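Local coordinates for protein HhaI Restriction Endonuclease (Haemophilus parahaemolyticus, PDB 6UKF) that probably cleaves double-stranded DNA at its GCGC recognition sequence as a restriction endonuclease, and is held here in complex with cognate DNA and calcium, at residues V126-T131 / F136-I141; Q83-F88 / V230-S235; N74-N79 / V114-E119. All blocks are in the same frame, centred on the assembly; numbering follows the deposited sequence. Where two conformers were deposited one is given.

Interaction 1 (V126-T131 / F136-I141); sequences VKFFIT and FIIFPI
Phe-129 and Phe-139 form a hydrogen-bonded pair in the antiparallel beta hairpin of strands 126-132 and 136-140, at the border of a mixed sheet. On its other side, strand 126-132 pairs in parallel with strand 43-47, which carries Glu-46 just ahead of Lys-48, a Glu-x-Lys pattern consistent with the PD-(D/E)xK nuclease fold. Only CB of Phe-129 sits over a face of the Phe-139 ring, 3.4 Å from CZ of Phe-139, a CH-pi contact. CG of Phe-129 is 4.0 Å from CZ of Phe-139. Farther out, CE1 of Phe-129 reaches the methyl CD1 of Ile-141 at 3.7 Å, and beyond the hairpin Tyr-121 and Phe-144 meet the ring edge-to-face. The two paired rings are nearly parallel, at 13°, but slid so far apart that they barely overlap. Phe-139 takes this position because its CG stands between the backbone N and the carbonyl carbon (chi1 64°), which brings the ring round under CB of Phe-129. Flat, apolar phenylalanines suit such a buried layer. On the opposite face Ile-130 and Ile-138 lie side by side, CD1 of the first 3.9 Å from CG1 of the second. At the far end, Thr-131 OG1 is hydrogen-bonded to Lys-48 O.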
loop_
_atom_site.group_PDB
_atom_site.type_symbol
_atom_site.label_atom_id
_atom_site.label_comp_id
_atom_site.label_asym_id
_atom_site.label_seq_id
_atom_site.Cartn_x
_atom_site.Cartn_y
_atom_site.Cartn_z
ATOM N N VAL A 126 8.074 11.150 -5.580
ATOM C CA VAL A 126 7.103 11.698 -4.643
ATOM C C VAL A 126 7.822 12.769 -3.834
ATOM O O VAL A 126 8.704 12.464 -3.027
ATOM C CB VAL A 126 6.518 10.611 -3.735
ATOM C CG1 VAL A 126 5.675 11.240 -2.625
ATOM C CG2 VAL A 126 5.689 9.639 -4.550
ATOM N N LYS A 127 7.446 14.028 -4.058
ATOM C CA LYS A 127 8.091 15.156 -3.407
ATOM C C LYS A 127 7.300 15.694 -2.225
ATOM O O LYS A 127 7.883 16.359 -1.362
ATOM C CB LYS A 127 8.298 16.303 -4.407
ATOM C CG LYS A 127 9.409 16.095 -5.432
ATOM C CD LYS A 127 9.602 17.362 -6.254
ATOM C CE LYS A 127 10.396 17.120 -7.531
ATOM N NZ LYS A 127 11.861 16.993 -7.283
ATOM N N PHE A 128 5.995 15.434 -2.175
ATOM C CA PHE A 128 5.141 15.948 -1.118
ATOM C C PHE A 128 4.143 14.880 -0.708
ATOM O O PHE A 128 3.799 13.990 -1.491
ATOM C CB PHE A 128 4.369 17.196 -1.570
ATOM C CG PHE A 128 5.230 18.413 -1.711
ATOM C CD1 PHE A 128 5.955 18.635 -2.869
ATOM C CD2 PHE A 128 5.331 19.328 -0.677
ATOM C CE1 PHE A 128 6.762 19.750 -2.995
ATOM C CE2 PHE A 128 6.138 20.444 -0.798
ATOM C CZ PHE A 128 6.854 20.654 -1.958
ATOM N N PHE A 129 3.702 14.980 0.539
ATOM C CA PHE A 129 2.592 14.210 1.070
ATOM C C PHE A 129 1.458 15.167 1.408
ATOM O O PHE A 129 1.686 16.335 1.738
ATOM C CB PHE A 129 3.004 13.466 2.346
ATOM C CG PHE A 129 3.697 12.149 2.100
ATOM C CD1 PHE A 129 4.910 12.093 1.432
ATOM C CD2 PHE A 129 3.141 10.965 2.559
ATOM C CE1 PHE A 129 5.542 10.881 1.213
ATOM C CE2 PHE A 129 3.772 9.754 2.346
ATOM C CZ PHE A 129 4.973 9.713 1.672
ATOM N N ILE A 130 0.232 14.662 1.324
ATOM C CA ILE A 130 -0.946 15.379 1.795
ATOM C C ILE A 130 -1.707 14.467 2.746
ATOM O O ILE A 130 -1.875 13.271 2.478
ATOM C CB ILE A 130 -1.839 15.881 0.643
ATOM C CG1 ILE A 130 -3.023 16.684 1.195
ATOM C CG2 ILE A 130 -2.312 14.728 -0.234
ATOM C CD1 ILE A 130 -3.762 17.480 0.144
ATOM N N THR A 131 -2.131 15.023 3.873
ATOM C CA THR A 131 -2.939 14.307 4.843
ATOM C C THR A 131 -3.927 15.307 5.430
ATOM O O THR A 131 -4.038 16.444 4.963
ATOM C CB THR A 131 -2.046 13.605 5.878
ATOM O OG1 THR A 131 -2.851 12.785 6.733
ATOM C CG2 THR A 131 -1.280 14.610 6.727
ATOM N N PHE A 136 -6.334 20.279 5.948
ATOM C CA PHE A 136 -5.369 19.652 5.058
ATOM C C PHE A 136 -3.956 20.075 5.424
ATOM O O PHE A 136 -3.701 21.233 5.769
ATOM C CB PHE A 136 -5.670 20.001 3.604
ATOM C CG PHE A 136 -6.858 19.276 3.056
ATOM C CD1 PHE A 136 -6.755 17.949 2.675
ATOM C CD2 PHE A 136 -8.078 19.912 2.933
ATOM C CE1 PHE A 136 -7.845 17.273 2.178
ATOM C CE2 PHE A 136 -9.175 19.240 2.433
ATOM C CZ PHE A 136 -9.057 17.922 2.054
ATOM N N ILE A 137 -3.041 19.117 5.346
ATOM C CA ILE A 137 -1.639 19.305 5.688
ATOM C C ILE A 137 -0.825 18.805 4.505
ATOM O O ILE A 137 -0.958 17.642 4.109
ATOM C CB ILE A 137 -1.272 18.529 6.963
ATOM C CG1 ILE A 137 -2.079 19.056 8.155
ATOM C CG2 ILE A 137 0.217 18.623 7.228
ATOM C CD1 ILE A 137 -2.109 18.118 9.339
ATOM N N ILE A 138 0.000 19.678 3.936
ATOM C CA ILE A 138 0.835 19.352 2.785
ATOM C C ILE A 138 2.277 19.625 3.178
ATOM O O ILE A 138 2.591 20.712 3.675
ATOM C CB ILE A 138 0.451 20.194 1.555
ATOM C CG1 ILE A 138 -1.022 19.982 1.194
ATOM C CG2 ILE A 138 1.356 19.848 0.378
ATOM C CD1 ILE A 138 -1.544 20.964 0.171
ATOM N N PHE A 139 3.158 18.657 2.947
ATOM C CA PHE A 139 4.532 18.839 3.384
ATOM C C PHE A 139 5.498 18.109 2.467
ATOM O O PHE A 139 5.144 17.081 1.877
ATOM C CB PHE A 139 4.733 18.388 4.840
ATOM C CG PHE A 139 4.500 16.923 5.069
ATOM C CD1 PHE A 139 5.523 16.009 4.883
ATOM C CD2 PHE A 139 3.267 16.463 5.492
ATOM C CE1 PHE A 139 5.315 14.662 5.103
ATOM C CE2 PHE A 139 3.053 15.117 5.716
ATOM C CZ PHE A 139 4.080 14.216 5.523
ATOM N N PRO A 140 6.723 18.610 2.341
ATOM C CA PRO A 140 7.721 17.946 1.501
ATOM C C PRO A 140 8.317 16.735 2.198
ATOM O O PRO A 140 8.436 16.686 3.424
ATOM C CB PRO A 140 8.782 19.036 1.315
ATOM C CG PRO A 140 8.707 19.828 2.570
ATOM C CD PRO A 140 7.259 19.831 2.971
ATOM N N ILE A 141 8.716 15.754 1.382
ATOM C CA ILE A 141 9.233 14.486 1.899
ATOM C C ILE A 141 10.396 14.694 2.861
ATOM O O ILE A 141 10.550 13.940 3.829
ATOM C CB ILE A 141 9.583 13.546 0.719
ATOM C CG1 ILE A 141 10.096 12.185 1.203
ATOM C CG2 ILE A 141 10.613 14.182 -0.214
ATOM C CD1 ILE A 141 9.138 11.432 2.089
#

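Interaction 2 (Q83-F88 / V230-S235); sequences QKIMQF and VIFSIS
A helix-on-sheet packing joins helix 80-91 to strand 228-236, the central strand of the five-stranded antiparallel sheet, where Ile-85 meets Val-230 and Phe-232. Within segment 83-88, Ile-85 alone reaches strand segment 230-235. Its two branches part: the methyl CG2 goes to CG2 of Val-230, 4.2 Å away, while the longer arm ends in CD1 against CZ of Phe-232 at 3.8 Å. That arm is extended, with CD1 anti to CA (chi2 167°), so it reaches well beyond the helix backbone. It meets the phenyl ring at the edge, near the ring plane, the two side chains coming from opposite directions. A face of that ring is given instead to the stacked indole of Trp-116. Branched isoleucine and valine fit a helix–sheet interface because their short arms fill it without polar atoms to satisfy. Between Val-230 and Phe-232, Ile-231 turns to the other face of the sheet and packs on a cytosine base of the bound DNA. Its backbone and that of Ser-233 are hydrogen-bonded to Thr-153 and Ser-151, two residues of a calcium site. With no hydrogen bond across it, the helix–strand contact rests on dispersion and the exclusion of water, burying a modest apolar area.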
loop_
_atom_site.group_PDB
_atom_site.type_symbol
_atom_site.label_atom_id
_atom_site.label_comp_id
_atom_site.label_asym_id
_atom_site.label_seq_id
_atom_site.Cartn_x
_atom_site.Cartn_y
_atom_site.Cartn_z
ATOM N N GLN A 83 19.685 -1.788 4.421
ATOM C CA GLN A 83 20.788 -2.616 4.896
ATOM C C GLN A 83 20.841 -2.653 6.417
ATOM O O GLN A 83 21.104 -3.706 7.009
ATOM C CB GLN A 83 22.105 -2.115 4.298
ATOM C CG GLN A 83 22.359 -2.665 2.905
ATOM C CD GLN A 83 23.309 -1.822 2.080
ATOM O OE1 GLN A 83 23.782 -0.775 2.520
ATOM N NE2 GLN A 83 23.589 -2.277 0.866
ATOM N N LYS A 84 20.592 -1.516 7.072
ATOM C CA LYS A 84 20.574 -1.505 8.532
ATOM C C LYS A 84 19.483 -2.422 9.071
ATOM O O LYS A 84 19.699 -3.153 10.046
ATOM C CB LYS A 84 20.366 -0.084 9.053
ATOM C CG LYS A 84 21.501 0.883 8.754
ATOM C CD LYS A 84 21.163 2.281 9.245
ATOM C CE LYS A 84 22.076 3.332 8.636
ATOM N NZ LYS A 84 23.519 3.021 8.829
ATOM N N ILE A 85 18.305 -2.397 8.447
ATOM C CA ILE A 85 17.207 -3.253 8.886
ATOM C C ILE A 85 17.567 -4.718 8.683
ATOM O O ILE A 85 17.391 -5.551 9.581
ATOM C CB ILE A 85 15.911 -2.876 8.144
ATOM C CG1 ILE A 85 15.474 -1.459 8.529
ATOM C CG2 ILE A 85 14.814 -3.890 8.441
ATOM C CD1 ILE A 85 14.401 -0.889 7.630
ATOM N N MET A 86 18.063 -5.056 7.490
ATOM C CA MET A 86 18.445 -6.436 7.213
ATOM C C MET A 86 19.540 -6.902 8.159
ATOM O O MET A 86 19.511 -8.040 8.643
ATOM C CB MET A 86 18.927 -6.557 5.771
ATOM C CG MET A 86 17.831 -6.395 4.746
ATOM S SD MET A 86 18.451 -6.400 3.057
ATOM C CE MET A 86 19.256 -7.999 2.971
ATOM N N GLN A 87 20.523 -6.042 8.422
ATOM C CA GLN A 87 21.604 -6.409 9.327
ATOM C C GLN A 87 21.067 -6.690 10.722
ATOM O O GLN A 87 21.429 -7.691 11.350
ATOM C CB GLN A 87 22.639 -5.288 9.358
ATOM C CG GLN A 87 23.718 -5.460 10.404
ATOM C CD GLN A 87 24.757 -4.370 10.330
ATOM O OE1 GLN A 87 25.176 -3.966 9.245
ATOM N NE2 GLN A 87 25.175 -3.879 11.487
ATOM N N PHE A 88 20.190 -5.819 11.225
ATOM C CA PHE A 88 19.632 -6.044 12.551
ATOM C C PHE A 88 18.871 -7.363 12.606
ATOM O O PHE A 88 19.039 -8.155 13.540
ATOM C CB PHE A 88 18.717 -4.893 12.959
ATOM C CG PHE A 88 18.068 -5.109 14.289
ATOM C CD1 PHE A 88 16.850 -5.761 14.385
ATOM C CD2 PHE A 88 18.697 -4.702 15.453
ATOM C CE1 PHE A 88 16.265 -5.985 15.611
ATOM C CE2 PHE A 88 18.115 -4.921 16.683
ATOM C CZ PHE A 88 16.895 -5.562 16.763
ATOM N N VAL A 230 9.145 -6.653 5.420
ATOM C CA VAL A 230 9.299 -5.474 6.253
ATOM C C VAL A 230 8.324 -4.431 5.737
ATOM O O VAL A 230 8.245 -4.186 4.529
ATOM C CB VAL A 230 10.747 -4.971 6.172
ATOM C CG1 VAL A 230 10.903 -3.666 6.921
ATOM C CG2 VAL A 230 11.699 -6.027 6.713
ATOM N N ILE A 231 7.550 -3.836 6.637
ATOM C CA ILE A 231 6.494 -2.914 6.227
ATOM C C ILE A 231 6.356 -1.831 7.285
ATOM O O ILE A 231 6.442 -2.097 8.487
ATOM C CB ILE A 231 5.179 -3.671 5.931
ATOM C CG1 ILE A 231 4.085 -2.704 5.481
ATOM C CG2 ILE A 231 4.734 -4.490 7.140
ATOM C CD1 ILE A 231 2.970 -3.387 4.734
ATOM N N PHE A 232 6.159 -0.602 6.825
ATOM C CA PHE A 232 6.174 0.571 7.682
ATOM C C PHE A 232 4.760 1.053 7.960
ATOM O O PHE A 232 3.912 1.081 7.066
ATOM C CB PHE A 232 6.996 1.678 7.024
ATOM C CG PHE A 232 8.418 1.280 6.785
ATOM C CD1 PHE A 232 8.803 0.711 5.585
ATOM C CD2 PHE A 232 9.361 1.415 7.789
ATOM C CE1 PHE A 232 10.109 0.316 5.377
ATOM C CE2 PHE A 232 10.671 1.022 7.584
ATOM C CZ PHE A 232 11.044 0.472 6.375
ATOM N N SER A 233 4.516 1.418 9.212
ATOM C CA SER A 233 3.258 2.010 9.635
ATOM C C SER A 233 3.522 3.424 10.124
ATOM O O SER A 233 4.557 3.699 10.740
ATOM C CB SER A 233 2.613 1.191 10.751
ATOM O OG SER A 233 2.171 -0.059 10.256
ATOM N N ILE A 234 2.587 4.322 9.837
ATOM C CA ILE A 234 2.729 5.720 10.206
ATOM C C ILE A 234 1.459 6.185 10.899
ATOM O O ILE A 234 0.352 5.732 10.590
ATOM C CB ILE A 234 3.080 6.617 8.995
ATOM C CG1 ILE A 234 1.938 6.660 7.977
ATOM C CG2 ILE A 234 4.368 6.123 8.349
ATOM C CD1 ILE A 234 2.211 7.589 6.802
ATOM N N SER A 235 1.631 7.089 11.861
ATOM C CA SER A 235 0.519 7.680 12.591
ATOM C C SER A 235 0.755 9.180 12.682
ATOM O O SER A 235 1.805 9.615 13.166
ATOM C CB SER A 235 0.408 7.077 13.992
ATOM O OG SER A 235 -0.751 7.549 14.654
#

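Interaction 3 (N74-N79 / V114-E119); sequences NKSEIN and VNWIKE. With nucleotides of chain B; nucleotides of chain C.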
loop_
_atom_site.group_PDB
_atom_site.type_symbol
_atom_site.label_atom_id
_atom_site.label_comp_id
_atom_site.label_asym_id
_atom_site.label_seq_id
_atom_site.Cartn_x
_atom_site.Cartn_y
_atom_site.Cartn_z
ATOM N N ASN A 74 11.726 -7.803 -5.518
ATOM C CA ASN A 74 11.297 -6.527 -4.966
ATOM C C ASN A 74 11.399 -5.432 -6.025
ATOM O O ASN A 74 12.162 -5.530 -6.989
ATOM C CB ASN A 74 12.152 -6.152 -3.758
ATOM C CG ASN A 74 11.768 -6.920 -2.512
ATOM O OD1 ASN A 74 10.625 -7.356 -2.361
ATOM N ND2 ASN A 74 12.719 -7.079 -1.602
ATOM N N LYS A 75 10.631 -4.364 -5.818
ATOM C CA LYS A 75 10.504 -3.294 -6.798
ATOM C C LYS A 75 11.249 -2.024 -6.399
ATOM O O LYS A 75 11.069 -0.985 -7.043
ATOM C CB LYS A 75 9.028 -2.982 -7.053
ATOM C CG LYS A 75 8.188 -4.192 -7.437
ATOM C CD LYS A 75 8.791 -4.943 -8.612
ATOM C CE LYS A 75 7.857 -6.025 -9.119
ATOM N NZ LYS A 75 8.435 -6.735 -10.290
ATOM N N SER A 76 12.078 -2.078 -5.359
ATOM C CA SER A 76 12.964 -0.975 -5.015
ATOM C C SER A 76 14.306 -1.559 -4.607
ATOM O O SER A 76 14.382 -2.697 -4.135
ATOM C CB SER A 76 12.406 -0.106 -3.879
ATOM O OG SER A 76 12.407 -0.806 -2.648
ATOM N N GLU A 77 15.361 -0.777 -4.786
ATOM C CA GLU A 77 16.702 -1.281 -4.551
ATOM C C GLU A 77 17.103 -1.101 -3.093
ATOM O O GLU A 77 16.561 -0.268 -2.363
ATOM C CB GLU A 77 17.717 -0.585 -5.459
ATOM C CG GLU A 77 17.912 0.901 -5.173
ATOM C CD GLU A 77 18.882 1.586 -6.133
ATOM O OE1 GLU A 77 19.376 2.604 -5.781
ATOM O OE2 GLU A 77 19.159 1.035 -7.314
ATOM N N ILE A 78 18.073 -1.912 -2.677
ATOM C CA ILE A 78 18.626 -1.793 -1.337
ATOM C C ILE A 78 19.279 -0.428 -1.183
ATOM O O ILE A 78 20.135 -0.037 -1.987
ATOM C CB ILE A 78 19.633 -2.926 -1.101
ATOM C CG1 ILE A 78 18.936 -4.288 -1.177
ATOM C CG2 ILE A 78 20.317 -2.755 0.233
ATOM C CD1 ILE A 78 19.891 -5.458 -1.240
ATOM N N ASN A 79 18.870 0.307 -0.160
ATOM C CA ASN A 79 19.538 1.522 0.273
ATOM C C ASN A 79 20.148 1.298 1.654
ATOM O O ASN A 79 19.945 0.249 2.273
ATOM C CB ASN A 79 18.563 2.711 0.273
ATOM C CG ASN A 79 17.444 2.572 1.286
ATOM O OD1 ASN A 79 17.689 2.439 2.482
ATOM N ND2 ASN A 79 16.205 2.647 0.812
ATOM N N VAL A 114 12.350 6.474 9.020
ATOM C CA VAL A 114 12.066 7.726 8.328
ATOM C C VAL A 114 12.990 7.884 7.132
ATOM O O VAL A 114 12.565 8.303 6.049
ATOM C CB VAL A 114 12.183 8.915 9.298
ATOM C CG1 VAL A 114 12.137 10.232 8.527
ATOM C CG2 VAL A 114 11.080 8.855 10.337
ATOM N N ASN A 115 14.272 7.560 7.308
ATOM C CA ASN A 115 15.218 7.710 6.208
ATOM C C ASN A 115 14.933 6.716 5.090
ATOM O O ASN A 115 15.084 7.053 3.911
ATOM C CB ASN A 115 16.653 7.594 6.718
ATOM C CG ASN A 115 17.109 8.846 7.436
ATOM O OD1 ASN A 115 16.647 9.946 7.133
ATOM N ND2 ASN A 115 18.022 8.688 8.386
ATOM N N TRP A 116 14.512 5.495 5.424
ATOM C CA TRP A 116 14.083 4.578 4.373
ATOM C C TRP A 116 12.923 5.179 3.590
ATOM O O TRP A 116 12.919 5.174 2.353
ATOM C CB TRP A 116 13.677 3.217 4.951
ATOM C CG TRP A 116 13.358 2.238 3.862
ATOM C CD1 TRP A 116 14.212 1.336 3.296
ATOM C CD2 TRP A 116 12.108 2.092 3.173
ATOM N NE1 TRP A 116 13.570 0.633 2.306
ATOM C CE2 TRP A 116 12.277 1.078 2.210
ATOM C CE3 TRP A 116 10.860 2.717 3.280
ATOM C CZ2 TRP A 116 11.245 0.673 1.365
ATOM C CZ3 TRP A 116 9.838 2.312 2.440
ATOM C CH2 TRP A 116 10.037 1.301 1.495
ATOM N N ILE A 117 11.928 5.705 4.306
ATOM C CA ILE A 117 10.759 6.302 3.665
ATOM C C ILE A 117 11.179 7.447 2.752
ATOM O O ILE A 117 10.718 7.559 1.609
ATOM C CB ILE A 117 9.749 6.746 4.742
ATOM C CG1 ILE A 117 9.065 5.515 5.352
ATOM C CG2 ILE A 117 8.722 7.725 4.183
ATOM C CD1 ILE A 117 8.223 5.813 6.576
ATOM N N LYS A 118 12.067 8.314 3.237
ATOM C CA LYS A 118 12.515 9.435 2.417
ATOM C C LYS A 118 13.206 8.944 1.151
ATOM O O LYS A 118 12.923 9.423 0.049
ATOM C CB LYS A 118 13.442 10.340 3.227
ATOM C CG LYS A 118 12.716 11.137 4.290
ATOM C CD LYS A 118 13.666 11.966 5.127
ATOM C CE LYS A 118 12.906 12.832 6.118
ATOM N NZ LYS A 118 13.826 13.599 7.002
ATOM N N GLU A 119 14.135 7.995 1.298
ATOM C CA GLU A 119 14.824 7.445 0.135
ATOM C C GLU A 119 13.830 6.846 -0.846
ATOM O O GLU A 119 13.869 7.130 -2.050
ATOM C CB GLU A 119 15.807 6.363 0.585
ATOM C CG GLU A 119 17.012 6.868 1.358
ATOM C CD GLU A 119 18.156 7.297 0.458
ATOM O OE1 GLU A 119 18.225 6.819 -0.695
ATOM O OE2 GLU A 119 18.991 8.111 0.904
ATOM P P DC B 7 8.086 -5.005 -2.834
ATOM O OP1 DC B 7 9.270 -4.227 -3.270
ATOM O OP2 DC B 7 8.040 -5.618 -1.493
ATOM O "O5'" DC B 7 6.803 -4.069 -2.999
ATOM C "C5'" DC B 7 6.664 -3.325 -4.198
ATOM C "C4'" DC B 7 5.372 -2.539 -4.210
ATOM O "O4'" DC B 7 4.254 -3.449 -4.373
ATOM C "C3'" DC B 7 5.088 -1.730 -2.936
ATOM O "O3'" DC B 7 4.694 -0.411 -3.305
ATOM C "C2'" DC B 7 3.977 -2.510 -2.248
ATOM C "C1'" DC B 7 3.251 -3.131 -3.441
ATOM N N1 DC B 7 2.492 -4.355 -3.109
ATOM C C2 DC B 7 1.151 -4.463 -3.494
ATOM O O2 DC B 7 0.625 -3.538 -4.131
ATOM N N3 DC B 7 0.467 -5.584 -3.159
ATOM C C4 DC B 7 1.073 -6.558 -2.473
ATOM N N4 DC B 7 0.360 -7.644 -2.161
ATOM C C5 DC B 7 2.437 -6.462 -2.078
ATOM C C6 DC B 7 3.099 -5.356 -2.415
ATOM P P DG B 6 8.041 -11.838 -3.470
ATOM O OP1 DG B 6 9.516 -11.880 -3.390
ATOM O OP2 DG B 6 7.229 -12.371 -2.352
ATOM O "O5'" DG B 6 7.591 -10.337 -3.741
ATOM C "C5'" DG B 6 8.152 -9.634 -4.832
ATOM C "C4'" DG B 6 7.532 -8.263 -4.955
ATOM O "O4'" DG B 6 6.148 -8.394 -5.383
ATOM C "C3'" DG B 6 7.498 -7.439 -3.664
ATOM O "O3'" DG B 6 7.874 -6.110 -3.975
ATOM C "C2'" DG B 6 6.053 -7.562 -3.190
ATOM C "C1'" DG B 6 5.305 -7.652 -4.511
ATOM N N9 DG B 6 4.015 -8.322 -4.459
ATOM C C8 DG B 6 3.702 -9.491 -3.812
ATOM N N7 DG B 6 2.457 -9.854 -3.972
ATOM C C5 DG B 6 1.914 -8.862 -4.787
ATOM C C6 DG B 6 0.600 -8.708 -5.299
ATOM O O6 DG B 6 -0.381 -9.445 -5.134
ATOM N N1 DG B 6 0.481 -7.560 -6.077
ATOM C C2 DG B 6 1.499 -6.675 -6.331
ATOM N N2 DG B 6 1.196 -5.623 -7.104
ATOM N N3 DG B 6 2.729 -6.808 -5.860
ATOM C C4 DG B 6 2.863 -7.920 -5.098
ATOM P P DG C 11 8.397 -4.999 -13.330
ATOM O OP1 DG C 11 8.988 -4.435 -12.097
ATOM O OP2 DG C 11 8.858 -4.528 -14.649
ATOM O "O5'" DG C 11 8.620 -6.570 -13.321
ATOM C "C5'" DG C 11 8.756 -7.253 -14.541
ATOM C "C4'" DG C 11 9.071 -8.717 -14.303
ATOM O "O4'" DG C 11 7.863 -9.394 -13.900
ATOM C "C3'" DG C 11 9.614 -9.442 -15.520
ATOM O "O3'" DG C 11 10.800 -10.160 -15.158
ATOM C "C2'" DG C 11 8.484 -10.354 -15.984
ATOM C "C1'" DG C 11 7.555 -10.450 -14.780
ATOM N N9 DG C 11 6.130 -10.345 -15.126
ATOM C C8 DG C 11 5.516 -9.334 -15.830
ATOM N N7 DG C 11 4.231 -9.509 -15.977
ATOM C C5 DG C 11 3.975 -10.708 -15.326
ATOM C C6 DG C 11 2.760 -11.411 -15.151
ATOM O O6 DG C 11 1.628 -11.104 -15.552
ATOM N N1 DG C 11 2.948 -12.588 -14.431
ATOM C C2 DG C 11 4.156 -13.026 -13.941
ATOM N N2 DG C 11 4.142 -14.182 -13.267
ATOM N N3 DG C 11 5.298 -12.376 -14.097
ATOM C C4 DG C 11 5.135 -11.232 -14.796
HETATM O O HOH W 1 14.616 -1.122 0.113
#
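Asn-79 OD1 accepts a hydrogen bond from the backbone N of Thr-82 and a weak one from that of Tyr-81, while also lying 3.7 Å from CD1 of Trp-116. Asn-79 is thus the N-cap of helix 80-91, a place suited to asparagine, whose short side chain can curl back to amides in the helix's first turn. Its CG sits between the backbone N and the carbonyl carbon (chi1 65°), bringing the amide round to the cap. The other branch, ND2, stands 3.4 Å from CD1 of Trp-116 and 3.7 Å from CB of Glu-119, with the amide plane turned 53° from the indole. These are packing contacts without a hydrogen bond. The indole N-H is satisfied by a water: NE1 of Trp-116 donates to it at 3.0 Å, and this water, lying in the ring plane at the edge, donates a longer bond to Glu-77 O. Tryptophan therefore serves both as apolar filler and as a polar link to the loop. The start of the loop grips the DNA backbone. Lys-75 N donates to OP1 of DC7 of chain B at 2.9 Å, almost straight at 176°. The long Lys-75 side chain, bent at chi2, reaches the other strand, where NZ binds both OP1 and O5' of DG11 of chain C, each at 3.0 Å, its charge probably countering the phosphate. Leading from strand 67-70 into helix 80-91, the loop passes beside helix 110-123, whose Trp-116 also meets Phe-57 of strand 51-62.

In the fold
From the N terminus, the chain first reaches loop 74-79, then helix segment 83-88, which will meet strand 228-236 far later. Segment 114-119 closes interaction 3 while the loop of interaction 2 is still open, so the two cross, and they touch where Ile-78 packs on Gln-83. Helix 110-123 then runs into strand 126-132, and interaction 1 closes a tight hairpin with 136-141, in series after interaction 3 and nested inside interaction 2, which closes only at 230-235. Ile-141 packs on Ile-117 and Lys-118, so helix 110-123 links the mixed sheet of the hairpin to the five-stranded antiparallel sheet and the DNA-binding loop.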